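Protein interacting with Hsp90 1 (Saccharomyces cerevisiae, PDB 4CGU) takes part in pre-rRNA processing and is required for the NOP58-snoRNA interaction, the chain here being its C-terminal CS domain. Local coordinates at residues B[84-89]-B[94-99]; B[109-114]-B[152-157]; B[119-124]-B[129-134]. One frame throughout, in Å; residues are numbered along the deposited sequence.

Contact 1: B[84-89]-B[94-99]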
loop_
_atom_site.group_PDB
_atom_site.type_symbol
_atom_site.label_atom_id
_atom_site.label_comp_id
_atom_site.label_asym_id
_atom_site.label_seq_id
_atom_site.Cartn_x
_atom_site.Cartn_y
_atom_site.Cartn_z
ATOM N N LYS B 84 15.264 10.281 14.952
ATOM C CA LYS B 84 15.604 11.498 14.231
ATOM C C LYS B 84 14.746 11.561 12.982
ATOM O O LYS B 84 14.380 10.534 12.424
ATOM C CB LYS B 84 17.075 11.506 13.826
ATOM C CG LYS B 84 18.050 11.517 14.988
ATOM C CD LYS B 84 19.477 11.522 14.476
ATOM C CE LYS B 84 20.482 11.613 15.611
ATOM N NZ LYS B 84 21.879 11.556 15.099
HETATM N N MSE B 85 14.424 12.766 12.542
HETATM C CA MSE B 85 13.659 12.939 11.326
HETATM C C MSE B 85 14.323 14.005 10.474
HETATM O O MSE B 85 14.896 14.958 10.998
HETATM C CB MSE B 85 12.206 13.295 11.661
HETATM C CG MSE B 85 11.468 12.149 12.360
HETATM SE SE MSE B 85 9.695 12.569 13.053
HETATM C CE MSE B 85 8.713 12.559 11.395
ATOM N N LYS B 86 14.276 13.822 9.161
ATOM C CA LYS B 86 14.884 14.766 8.235
ATOM C C LYS B 86 14.018 14.896 6.991
ATOM O O LYS B 86 13.551 13.895 6.453
ATOM C CB LYS B 86 16.287 14.300 7.849
ATOM C CG LYS B 86 17.009 15.234 6.889
ATOM C CD LYS B 86 18.402 14.719 6.571
ATOM C CE LYS B 86 19.086 15.559 5.497
ATOM N NZ LYS B 86 20.347 14.916 4.999
ATOM N N ARG B 87 13.806 16.131 6.543
ATOM C CA ARG B 87 12.971 16.400 5.377
ATOM C C ARG B 87 13.809 16.572 4.118
ATOM O O ARG B 87 14.975 16.949 4.185
ATOM C CB ARG B 87 12.099 17.640 5.603
ATOM C CG ARG B 87 10.987 17.435 6.618
ATOM C CD ARG B 87 9.894 16.528 6.079
ATOM N NE ARG B 87 9.031 17.222 5.126
ATOM C CZ ARG B 87 7.933 17.897 5.456
ATOM N NH1 ARG B 87 7.548 17.972 6.725
ATOM N NH2 ARG B 87 7.219 18.497 4.512
ATOM N N PHE B 88 13.203 16.293 2.971
ATOM C CA PHE B 88 13.907 16.343 1.697
ATOM C C PHE B 88 13.068 17.074 0.655
ATOM O O PHE B 88 11.839 17.015 0.681
ATOM C CB PHE B 88 14.213 14.928 1.195
ATOM C CG PHE B 88 15.242 14.196 2.013
ATOM C CD1 PHE B 88 14.875 13.488 3.148
ATOM C CD2 PHE B 88 16.575 14.200 1.635
ATOM C CE1 PHE B 88 15.817 12.813 3.893
ATOM C CE2 PHE B 88 17.521 13.523 2.378
ATOM C CZ PHE B 88 17.143 12.830 3.511
ATOM N N LYS B 89 13.744 17.757 -0.262
ATOM C CA LYS B 89 13.086 18.418 -1.383
ATOM C C LYS B 89 13.576 17.799 -2.688
ATOM O O LYS B 89 14.733 17.397 -2.789
ATOM C CB LYS B 89 13.395 19.916 -1.379
ATOM C CG LYS B 89 12.951 20.647 -0.123
ATOM C CD LYS B 89 13.405 22.098 -0.137
ATOM C CE LYS B 89 12.892 22.838 1.083
ATOM N NZ LYS B 89 13.312 24.264 1.079
ATOM N N LYS B 94 9.919 12.414 0.840
ATOM C CA LYS B 94 9.915 13.730 1.466
ATOM C C LYS B 94 10.541 13.669 2.849
ATOM O O LYS B 94 11.056 14.668 3.359
ATOM C CB LYS B 94 8.485 14.248 1.607
ATOM C CG LYS B 94 7.716 14.366 0.301
ATOM C CD LYS B 94 8.395 15.332 -0.643
ATOM C CE LYS B 94 7.607 15.485 -1.939
ATOM N NZ LYS B 94 8.315 16.373 -2.909
ATOM N N LEU B 95 10.488 12.492 3.460
ATOM C CA LEU B 95 10.847 12.351 4.862
ATOM C C LEU B 95 11.673 11.098 5.095
ATOM O O LEU B 95 11.357 10.025 4.568
ATOM C CB LEU B 95 9.574 12.286 5.711
ATOM C CG LEU B 95 9.751 12.010 7.202
ATOM C CD1 LEU B 95 10.376 13.211 7.917
ATOM C CD2 LEU B 95 8.423 11.620 7.832
ATOM N N ARG B 96 12.734 11.240 5.886
ATOM C CA ARG B 96 13.460 10.089 6.403
ATOM C C ARG B 96 13.405 10.056 7.928
ATOM O O ARG B 96 13.659 11.060 8.588
ATOM C CB ARG B 96 14.918 10.096 5.954
ATOM C CG ARG B 96 15.714 8.927 6.517
ATOM C CD ARG B 96 17.203 9.098 6.301
ATOM N NE ARG B 96 17.776 10.119 7.176
ATOM C CZ ARG B 96 18.943 10.713 6.951
ATOM N NH1 ARG B 96 19.651 10.392 5.875
ATOM N NH2 ARG B 96 19.401 11.632 7.793
ATOM N N ILE B 97 13.072 8.892 8.478
ATOM C CA ILE B 97 13.058 8.676 9.918
ATOM C C ILE B 97 14.131 7.659 10.274
ATOM O O ILE B 97 14.189 6.590 9.676
ATOM C CB ILE B 97 11.702 8.120 10.372
ATOM C CG1 ILE B 97 10.568 8.976 9.803
ATOM C CG2 ILE B 97 11.631 8.034 11.896
ATOM C CD1 ILE B 97 9.210 8.347 9.945
ATOM N N LEU B 98 14.984 8.004 11.234
ATOM C CA LEU B 98 15.965 7.079 11.787
ATOM C C LEU B 98 15.556 6.670 13.188
ATOM O O LEU B 98 15.371 7.517 14.063
ATOM C CB LEU B 98 17.350 7.727 11.861
ATOM C CG LEU B 98 17.962 8.267 10.573
ATOM C CD1 LEU B 98 19.425 8.635 10.782
ATOM C CD2 LEU B 98 17.824 7.245 9.471
ATOM N N ILE B 99 15.409 5.370 13.403
ATOM C CA ILE B 99 15.138 4.866 14.737
ATOM C C ILE B 99 16.327 4.035 15.180
ATOM O O ILE B 99 16.666 3.038 14.547
ATOM C CB ILE B 99 13.871 4.008 14.781
ATOM C CG1 ILE B 99 12.673 4.805 14.255
ATOM C CG2 ILE B 99 13.629 3.496 16.203
ATOM C CD1 ILE B 99 11.352 4.131 14.493
#

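Contact 2: B[109-114]-B[152-157]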
loop_
_atom_site.group_PDB
_atom_site.type_symbol
_atom_site.label_atom_id
_atom_site.label_comp_id
_atom_site.label_asym_id
_atom_site.label_seq_id
_atom_site.Cartn_x
_atom_site.Cartn_y
_atom_site.Cartn_z
ATOM N N ASP B 109 15.990 -6.716 18.288
ATOM C CA ASP B 109 14.821 -5.874 18.058
ATOM C C ASP B 109 13.742 -6.577 17.238
ATOM O O ASP B 109 13.991 -7.014 16.112
ATOM C CB ASP B 109 15.233 -4.578 17.353
ATOM C CG ASP B 109 15.762 -3.529 18.312
ATOM O OD1 ASP B 109 15.058 -3.218 19.293
ATOM O OD2 ASP B 109 16.881 -3.019 18.084
ATOM N N ARG B 110 12.546 -6.681 17.811
ATOM C CA ARG B 110 11.389 -7.184 17.081
ATOM C C ARG B 110 10.570 -6.003 16.557
ATOM O O ARG B 110 10.223 -5.094 17.311
ATOM C CB ARG B 110 10.535 -8.078 17.979
ATOM N N PHE B 111 10.275 -6.015 15.261
ATOM C CA PHE B 111 9.580 -4.903 14.616
ATOM C C PHE B 111 8.441 -5.398 13.737
ATOM O O PHE B 111 8.673 -6.098 12.751
ATOM C CB PHE B 111 10.544 -4.114 13.730
ATOM C CG PHE B 111 11.556 -3.303 14.486
ATOM C CD1 PHE B 111 11.184 -2.534 15.572
ATOM C CD2 PHE B 111 12.882 -3.303 14.093
ATOM C CE1 PHE B 111 12.120 -1.782 16.256
ATOM C CE2 PHE B 111 13.822 -2.556 14.773
ATOM C CZ PHE B 111 13.440 -1.793 15.855
ATOM N N SER B 112 7.215 -5.021 14.081
ATOM C CA SER B 112 6.065 -5.304 13.227
ATOM C C SER B 112 5.293 -4.016 12.946
ATOM O O SER B 112 4.203 -3.811 13.472
ATOM C CB SER B 112 5.154 -6.349 13.880
ATOM O OG SER B 112 3.975 -6.548 13.122
ATOM N N PRO B 113 5.863 -3.138 12.111
ATOM C CA PRO B 113 5.259 -1.819 11.911
ATOM C C PRO B 113 3.906 -1.880 11.215
ATOM O O PRO B 113 3.631 -2.792 10.434
ATOM C CB PRO B 113 6.278 -1.093 11.023
ATOM C CG PRO B 113 7.554 -1.858 11.186
ATOM C CD PRO B 113 7.129 -3.277 11.376
ATOM N N SER B 114 3.070 -0.894 11.506
ATOM C CA SER B 114 1.767 -0.776 10.875
ATOM C C SER B 114 1.446 0.695 10.650
ATOM O O SER B 114 1.881 1.547 11.406
ATOM C CB SER B 114 0.690 -1.424 11.748
ATOM O OG SER B 114 0.611 -0.772 13.001
ATOM N N ARG B 152 21.691 -1.715 14.571
ATOM C CA ARG B 152 20.392 -1.701 15.235
ATOM C C ARG B 152 19.638 -0.439 14.848
ATOM O O ARG B 152 19.184 0.324 15.703
ATOM C CB ARG B 152 20.541 -1.823 16.754
ATOM C CG ARG B 152 21.015 -3.202 17.211
ATOM C CD ARG B 152 21.084 -3.289 18.723
ATOM N NE ARG B 152 21.929 -2.234 19.271
ATOM C CZ ARG B 152 22.012 -1.939 20.562
ATOM N NH1 ARG B 152 21.299 -2.626 21.447
ATOM N NH2 ARG B 152 22.807 -0.956 20.966
ATOM N N THR B 153 19.534 -0.206 13.546
ATOM C CA THR B 153 18.919 1.023 13.072
ATOM C C THR B 153 17.843 0.732 12.035
ATOM O O THR B 153 18.044 -0.078 11.128
ATOM C CB THR B 153 19.978 1.993 12.493
ATOM O OG1 THR B 153 20.927 2.331 13.512
ATOM C CG2 THR B 153 19.327 3.271 11.994
ATOM N N LEU B 154 16.688 1.362 12.214
ATOM C CA LEU B 154 15.632 1.390 11.211
ATOM C C LEU B 154 15.728 2.688 10.423
ATOM O O LEU B 154 15.827 3.767 11.011
ATOM C CB LEU B 154 14.253 1.327 11.868
ATOM C CG LEU B 154 13.634 0.001 12.295
ATOM C CD1 LEU B 154 12.216 0.246 12.811
ATOM C CD2 LEU B 154 13.634 -1.016 11.164
ATOM N N TYR B 155 15.715 2.566 9.097
ATOM C CA TYR B 155 15.667 3.692 8.172
ATOM C C TYR B 155 14.321 3.661 7.467
ATOM O O TYR B 155 14.009 2.697 6.778
ATOM C CB TYR B 155 16.755 3.557 7.100
ATOM C CG TYR B 155 18.174 3.626 7.613
ATOM C CD1 TYR B 155 18.781 2.521 8.199
ATOM C CD2 TYR B 155 18.915 4.793 7.498
ATOM C CE1 TYR B 155 20.086 2.585 8.667
ATOM C CE2 TYR B 155 20.217 4.869 7.963
ATOM C CZ TYR B 155 20.797 3.764 8.545
ATOM O OH TYR B 155 22.093 3.840 9.002
ATOM N N ILE B 156 13.531 4.716 7.619
ATOM C CA ILE B 156 12.204 4.772 7.019
ATOM C C ILE B 156 12.082 5.935 6.035
ATOM O O ILE B 156 12.308 7.084 6.395
ATOM C CB ILE B 156 11.128 4.906 8.106
ATOM C CG1 ILE B 156 11.243 3.743 9.097
ATOM C CG2 ILE B 156 9.743 4.982 7.481
ATOM C CD1 ILE B 156 10.456 3.943 10.369
ATOM N N TYR B 157 11.730 5.629 4.791
ATOM C CA TYR B 157 11.615 6.652 3.757
ATOM C C TYR B 157 10.184 6.779 3.277
ATOM O O TYR B 157 9.574 5.796 2.854
ATOM C CB TYR B 157 12.536 6.337 2.579
ATOM C CG TYR B 157 14.001 6.359 2.950
ATOM C CD1 TYR B 157 14.617 5.239 3.500
ATOM C CD2 TYR B 157 14.768 7.506 2.765
ATOM C CE1 TYR B 157 15.963 5.257 3.844
ATOM C CE2 TYR B 157 16.107 7.534 3.111
ATOM C CZ TYR B 157 16.697 6.410 3.648
ATOM O OH TYR B 157 18.027 6.441 3.985
#

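Contact 3: B[119-124]-B[129-134]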
loop_
_atom_site.group_PDB
_atom_site.type_symbol
_atom_site.label_atom_id
_atom_site.label_comp_id
_atom_site.label_asym_id
_atom_site.label_seq_id
_atom_site.Cartn_x
_atom_site.Cartn_y
_atom_site.Cartn_z
ATOM N N GLU B 119 -5.266 8.176 11.400
ATOM C CA GLU B 119 -4.407 8.860 12.355
ATOM C C GLU B 119 -3.181 9.437 11.668
ATOM O O GLU B 119 -2.583 10.396 12.158
ATOM C CB GLU B 119 -3.953 7.898 13.446
ATOM C CG GLU B 119 -5.051 7.398 14.362
ATOM C CD GLU B 119 -4.554 6.295 15.267
ATOM O OE1 GLU B 119 -3.380 5.897 15.113
ATOM O OE2 GLU B 119 -5.324 5.820 16.126
ATOM N N ASN B 120 -2.820 8.854 10.528
ATOM C CA ASN B 120 -1.553 9.154 9.871
ATOM C C ASN B 120 -0.384 8.915 10.838
ATOM O O ASN B 120 0.523 9.739 10.968
ATOM C CB ASN B 120 -1.547 10.578 9.300
ATOM C CG ASN B 120 -0.371 10.832 8.372
ATOM O OD1 ASN B 120 0.062 9.945 7.638
ATOM N ND2 ASN B 120 0.156 12.046 8.409
ATOM N N ILE B 121 -0.429 7.775 11.519
ATOM C CA ILE B 121 0.621 7.385 12.452
ATOM C C ILE B 121 1.241 6.060 12.033
ATOM O O ILE B 121 0.533 5.092 11.752
ATOM C CB ILE B 121 0.073 7.204 13.887
ATOM C CG1 ILE B 121 -0.388 8.536 14.478
ATOM C CG2 ILE B 121 1.122 6.563 14.788
ATOM C CD1 ILE B 121 -0.944 8.399 15.889
ATOM N N LEU B 122 2.568 6.025 11.994
ATOM C CA LEU B 122 3.289 4.794 11.736
ATOM C C LEU B 122 3.727 4.174 13.054
ATOM O O LEU B 122 4.634 4.666 13.707
ATOM C CB LEU B 122 4.511 5.061 10.857
ATOM C CG LEU B 122 5.357 3.823 10.547
ATOM C CD1 LEU B 122 4.538 2.777 9.797
ATOM C CD2 LEU B 122 6.586 4.204 9.748
ATOM N N TYR B 123 3.066 3.096 13.449
ATOM C CA TYR B 123 3.427 2.377 14.657
ATOM C C TYR B 123 4.586 1.462 14.336
ATOM O O TYR B 123 4.602 0.829 13.285
ATOM C CB TYR B 123 2.227 1.587 15.180
ATOM C CG TYR B 123 1.122 2.497 15.666
ATOM C CD1 TYR B 123 1.114 2.975 16.975
ATOM C CD2 TYR B 123 0.105 2.904 14.810
ATOM C CE1 TYR B 123 0.111 3.823 17.421
ATOM C CE2 TYR B 123 -0.904 3.745 15.248
ATOM C CZ TYR B 123 -0.894 4.204 16.552
ATOM O OH TYR B 123 -1.894 5.047 16.980
ATOM N N ILE B 124 5.567 1.418 15.230
ATOM C CA ILE B 124 6.770 0.622 15.011
ATOM C C ILE B 124 6.713 -0.667 15.822
ATOM O O ILE B 124 6.891 -1.757 15.284
ATOM C CB ILE B 124 8.040 1.427 15.356
ATOM C CG1 ILE B 124 8.124 2.667 14.463
ATOM C CG2 ILE B 124 9.295 0.562 15.201
ATOM C CD1 ILE B 124 8.214 2.359 12.968
ATOM N N SER B 129 5.835 4.858 18.342
ATOM C CA SER B 129 4.977 5.304 17.251
ATOM C C SER B 129 5.452 6.651 16.715
ATOM O O SER B 129 5.797 7.549 17.483
ATOM C CB SER B 129 3.525 5.416 17.714
ATOM O OG SER B 129 3.351 6.538 18.562
ATOM N N ILE B 130 5.466 6.782 15.395
ATOM C CA ILE B 130 5.885 8.011 14.744
ATOM C C ILE B 130 4.703 8.611 14.008
ATOM O O ILE B 130 4.334 8.140 12.925
ATOM C CB ILE B 130 6.977 7.749 13.691
ATOM C CG1 ILE B 130 7.948 6.668 14.167
ATOM C CG2 ILE B 130 7.707 9.049 13.336
ATOM C CD1 ILE B 130 8.879 7.126 15.251
ATOM N N PRO B 131 4.081 9.637 14.596
ATOM C CA PRO B 131 3.092 10.382 13.817
ATOM C C PRO B 131 3.813 11.015 12.641
ATOM O O PRO B 131 4.955 11.436 12.798
ATOM C CB PRO B 131 2.621 11.463 14.794
ATOM C CG PRO B 131 2.907 10.904 16.146
ATOM C CD PRO B 131 4.167 10.104 15.988
ATOM N N LEU B 132 3.180 11.056 11.476
ATOM C CA LEU B 132 3.833 11.603 10.297
ATOM C C LEU B 132 3.395 13.045 10.091
ATOM O O LEU B 132 2.255 13.388 10.399
ATOM C CB LEU B 132 3.506 10.758 9.066
ATOM C CG LEU B 132 3.866 9.271 9.167
ATOM C CD1 LEU B 132 3.597 8.578 7.845
ATOM C CD2 LEU B 132 5.318 9.081 9.586
ATOM N N PRO B 133 4.300 13.895 9.580
ATOM C CA PRO B 133 3.986 15.304 9.326
ATOM C C PRO B 133 2.735 15.408 8.462
ATOM O O PRO B 133 2.563 14.606 7.546
ATOM C CB PRO B 133 5.206 15.800 8.547
ATOM C CG PRO B 133 6.299 14.867 8.919
ATOM C CD PRO B 133 5.647 13.536 9.105
ATOM N N ARG B 134 1.876 16.375 8.759
ATOM C CA ARG B 134 0.572 16.460 8.116
ATOM C C ARG B 134 0.642 17.038 6.707
ATOM O O ARG B 134 -0.313 16.928 5.941
ATOM C CB ARG B 134 -0.392 17.282 8.975
ATOM C CG ARG B 134 0.097 18.688 9.260
ATOM C CD ARG B 134 -0.826 19.401 10.221
ATOM N NE ARG B 134 -1.118 18.575 11.387
ATOM C CZ ARG B 134 -1.667 19.034 12.506
ATOM N NH1 ARG B 134 -1.975 20.319 12.613
ATOM N NH2 ARG B 134 -1.902 18.211 13.518
HETATM O O HOH W 1 0.087 12.828 12.498
#

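Contact 1: B[84-89]-B[94-99]
The antiparallel beta hairpin of strands 81-87 and 95-101, part of the four-stranded sheet of this CS-domain beta sandwich, is closed here by Lys84 pairing with Leu98 and Lys86 with Arg96. Both are hydrogen-bonded pairs; the bond from Arg96 N to Lys86 O is 2.8 Å long and almost straight at 175°. Toward the turn, Phe88 N still reaches Lys94 O (2.7 Å), but from above the carbonyl plane. Lys94 and Leu95 form a classic beta bulge opposite Ile158.

The two faces differ. On the one turned to the second sheet, Met85, built as selenomethionine, bends at chi3 (76°), bringing CE to 3.7 Å from Leu95 CD2, while its CG lies beside Ile97 CG2. Arg87 CD rests against Leu95 CD1, and the Arg87 guanidinium forms a salt bridge with Asp135. The face of Lys86 and Arg96 is turned to a chain of another protein; Lys86 NZ and Arg96 NH2, 4.4 Å apart, both donate hydrogen bonds to that chain's backbone. Phe88 CZ lies over one face of the Arg96 guanidinium, offset toward its rim with the planes 77° apart, and Phe88 CE1 meets Arg96 CB at 3.5 Å.

Contact 2: B[109-114]-B[152-157]
Leu154 drives a methyl into the face of the Phe111 ring, and this one CH-pi contact carries most of the meeting between the loop before strand 114-116 and strand 153-157. Leu154 CD1 sits 3.7 Å from the centroid of the Phe111 ring and only 6° off its normal, essentially over the centre. The other atoms of the leucine fork lie nearer one side of the ring: Leu154 CG is 3.6 Å from Phe111 CE2, and Leu154 CD2 is 3.8 Å from Phe111 CD2. The two side chains come from opposite directions, the ring reaching in from the loop and the leucine from the strand. With CG anti to its carbonyl carbon (chi1 -83°) and the chain continuing extended to CD1, Leu154 presents that methyl foremost. Phe111 has its CG in the same relation to the backbone, and a chi2 of -45° turns its flat side to the methyl. His147 meets the ring edge-to-face, and Ile124 packs against both residues, so Leu154 is buried between the sheets of the CS-domain sandwich, with the partly exposed Phe111 at the margin.

At the other end, Asp109 OD2 stands 4.1 Å from Arg152 CB. The opposite charges do not join: Asp109 takes hydrogen bonds from Tyr81 and Asn101, whereas Arg152 turns its guanidinium to Ala103 O. With no hydrogen bond between the segments, the loop is held to the strand here by apolar packing, and the charged ends of Asp109 and Arg152 find their partners outside the two segments.

Contact 3: B[119-124]-B[129-134]
Leu122 and Ile130 form the tight centre of this contact, an antiparallel hydrogen-bonded pair whose amides and carbonyls bond both ways. Ile130 N reaches Leu122 O at 2.8 Å in a nearly straight bond (176°), whereas Leu122 N approaches Ile130 O from above the carbonyl plane. On the inward face the Ile124 and Ile130 side chains slant across each other, CG1 to CG1 4.0 Å, and Leu132 CD2 lies near Leu122 CB; Ile130 continues into the core against Ile97 and Ile99.

These strands, 121-123 and 129-131, make a beta hairpin, the second and third strands of the smaller antiparallel sheet in the CS-domain sandwich. Beyond the paired strands Leu132 N donates to Asn120 O, 3.0 Å away, extending the ladder at a point where Asn120 and Ile121 form a G1 beta bulge opposite Asn116. The Asn120 side chain, its CG anti to N (chi1 -168°), swings across Leu132 at about a right angle, with ND2 3.6 Å from Leu132 CB. Its OD1 accepts a hydrogen bond from Tyr115 OH. Replacing Asn120 with an alanine would probably leave the Tyr115 hydroxyl without this mate and uncover the flank of Leu132.

The opposite face is looser and more open to solvent. There Ile121 CG1 only brushes Pro131 CB at 4.2 Å, and the exposed proline adds little cover. Ser129 CB lies against Tyr123 CD1, and Ile121 CG2 sits over one face of the tyrosine ring, offset toward its rim. Tyr123 OH donates to Glu119 OE1 on the syn side, 26° out of the carboxylate plane. A water, too, donates to Leu132 O and, weakly, to Asn120 O.

In the fold
From the N terminus, contact 1 comes first, closing the short turn between strands 81-87 and 95-101 before either other contact opens. The 109-114 loop then opens contact 2, which closes only when strand 153-157 is reached; within that long excursion lies the whole of contact 3, the hairpin of 121-123 and 129-131. No contacts cross. Contacts 1 and 2 share a sheet, with Ile97 and Ile99 pairing through their backbones with Ile156 and Leu154. Ser114 similarly pairs with Tyr123, joining contact 2 to the smaller sheet. Between the sheets, Ile97 meets Ile130, Leu95 meets Pro133, and Ile124 touches both Ile99 and Phe111.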